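Local coordinates for putative endonuclease/exonuclease/phosphatase family protein (Bacteroides vulgatus ATCC 8482, PDB 3G6S) that probably cleaves nucleic acid phosphodiester bonds, as a nuclease of the endonuclease/exonuclease/phosphatase family, at residues D206-D211 against C220-F225. Residues are numbered along the deposited sequence; the frame is centred on the assembly and turned at random.
Sequences DYTFHD and CEKIDF
Thr208 and Asp224 make the tight end of this contact, their side chains crossing at about a right angle with OG1 of Thr208 2.6 Å from OD1 of Asp224. With OG1 anti to the backbone N (chi1 -178°), the threonine hydroxyl has both that carboxylate and the backbone O of Asn252 as neighbours. Midway, the carbonyl O of Glu221 accepts Thr208 N at 3.1 Å, the donor standing 39° above the carbonyl plane, and more weakly Phe209 N. At the other end CB of Cys220 packs against Tyr207 CD2 at 3.2 Å, and SG sits obliquely 4.2 Å from the ring centroid, a sulfur-aromatic contact. Replacing Tyr207 with alanine is likely to leave the Cys220 sulfur without its aromatic neighbour and Glu242 without the phenol hydroxyl it bonds. The solvent side is looser: Asp206 O rests on the aliphatic part of Lys222, 3.6 Å from CB, and the Glu221 side chain leaves its backbone away from 206-211, none of its atoms nearer than 5.8 Å. Asp224 OD2 also lies close to Asp172 OD2, where strand 167-172 ends and strand 224-228 begins in this DNase I-like fold; the polar pairing of Thr208 with Asp224 thus joins the loop to the start of that second strand.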
# COMPACT_ATOMS: atom_id res chain seq x y z
N ASP A 206 17.17 3.80 0.92
CA ASP A 206 16.63 2.99 2.01
C ASP A 206 15.60 3.70 2.89
O ASP A 206 15.26 3.23 3.97
CB ASP A 206 17.77 2.44 2.89
CG ASP A 206 18.70 3.53 3.39
OD1 ASP A 206 18.21 4.59 3.83
OD2 ASP A 206 19.94 3.31 3.37
N TYR A 207 15.11 4.84 2.42
CA TYR A 207 14.10 5.60 3.16
C TYR A 207 12.92 5.84 2.23
O TYR A 207 13.08 5.86 1.01
CB TYR A 207 14.67 6.93 3.65
CG TYR A 207 15.25 7.80 2.56
CD1 TYR A 207 16.54 7.58 2.08
CD2 TYR A 207 14.51 8.85 2.00
CE1 TYR A 207 17.08 8.39 1.08
CE2 TYR A 207 15.04 9.65 1.00
CZ TYR A 207 16.33 9.42 0.55
OH TYR A 207 16.86 10.20 -0.44
N THR A 208 11.74 6.04 2.81
CA THR A 208 10.52 6.24 2.03
C THR A 208 9.79 7.56 2.29
O THR A 208 8.78 7.87 1.66
CB THR A 208 9.55 5.04 2.29
OG1 THR A 208 8.36 5.19 1.50
CG2 THR A 208 9.15 4.98 3.74
N PHE A 209 10.30 8.36 3.22
CA PHE A 209 9.69 9.66 3.50
C PHE A 209 10.77 10.74 3.54
O PHE A 209 11.75 10.61 4.25
CB PHE A 209 8.94 9.62 4.82
CG PHE A 209 8.16 10.87 5.09
CD1 PHE A 209 7.08 11.22 4.28
CD2 PHE A 209 8.53 11.72 6.14
CE1 PHE A 209 6.38 12.41 4.50
CE2 PHE A 209 7.84 12.90 6.38
CZ PHE A 209 6.76 13.25 5.56
N HIS A 210 10.56 11.81 2.78
CA HIS A 210 11.53 12.90 2.73
C HIS A 210 10.85 14.27 2.82
O HIS A 210 11.51 15.30 2.78
CB HIS A 210 12.32 12.80 1.43
CG HIS A 210 11.47 12.55 0.22
ND1 HIS A 210 10.61 13.50 -0.29
CD2 HIS A 210 11.30 11.44 -0.53
CE1 HIS A 210 9.95 12.99 -1.31
NE2 HIS A 210 10.35 11.74 -1.48
N ASP A 211 9.52 14.26 2.94
CA ASP A 211 8.72 15.48 3.04
C ASP A 211 9.00 16.45 1.89
O ASP A 211 9.26 17.63 2.10
CB ASP A 211 8.97 16.16 4.40
CG ASP A 211 8.10 17.39 4.62
OD1 ASP A 211 6.91 17.36 4.24
OD2 ASP A 211 8.59 18.38 5.19
N CYS A 220 16.22 10.59 6.99
CA CYS A 220 14.96 10.04 6.50
C CYS A 220 14.73 8.62 7.01
O CYS A 220 15.68 7.85 7.20
CB CYS A 220 14.93 10.06 4.98
SG CYS A 220 14.83 11.70 4.25
N GLU A 221 13.47 8.28 7.21
CA GLU A 221 13.12 6.96 7.70
C GLU A 221 12.25 6.21 6.70
O GLU A 221 11.65 6.80 5.79
CB GLU A 221 12.35 7.07 9.01
CG GLU A 221 12.96 8.02 10.01
CD GLU A 221 12.15 8.05 11.29
OE1 GLU A 221 10.89 8.07 11.19
OE2 GLU A 221 12.76 8.08 12.38
N LYS A 222 12.18 4.90 6.90
CA LYS A 222 11.37 4.02 6.06
C LYS A 222 10.12 3.69 6.87
O LYS A 222 10.21 3.02 7.89
CB LYS A 222 12.15 2.74 5.74
CG LYS A 222 11.33 1.69 5.01
CD LYS A 222 12.23 0.62 4.42
CE LYS A 222 11.50 -0.21 3.36
NZ LYS A 222 10.36 -0.99 3.92
N ILE A 223 8.97 4.16 6.41
CA ILE A 223 7.72 3.89 7.11
C ILE A 223 6.73 3.17 6.24
O ILE A 223 5.59 2.92 6.65
CB ILE A 223 7.07 5.18 7.63
CG1 ILE A 223 6.75 6.11 6.46
CG2 ILE A 223 8.02 5.87 8.61
CD1 ILE A 223 6.15 7.43 6.87
N ASP A 224 7.14 2.85 5.02
CA ASP A 224 6.26 2.14 4.09
C ASP A 224 6.81 0.75 3.88
O ASP A 224 8.00 0.57 3.70
CB ASP A 224 6.18 2.92 2.76
CG ASP A 224 5.53 4.30 2.95
OD1 ASP A 224 6.27 5.31 3.03
OD2 ASP A 224 4.28 4.38 3.03
N PHE A 225 5.95 -0.26 3.92
CA PHE A 225 6.42 -1.63 3.77
C PHE A 225 5.59 -2.53 2.87
O PHE A 225 4.41 -2.26 2.60
CB PHE A 225 6.51 -2.33 5.14
CG PHE A 225 7.33 -1.58 6.15
CD1 PHE A 225 8.64 -1.96 6.42
CD2 PHE A 225 6.77 -0.51 6.85
CE1 PHE A 225 9.40 -1.28 7.37
CE2 PHE A 225 7.51 0.18 7.81
CZ PHE A 225 8.83 -0.20 8.07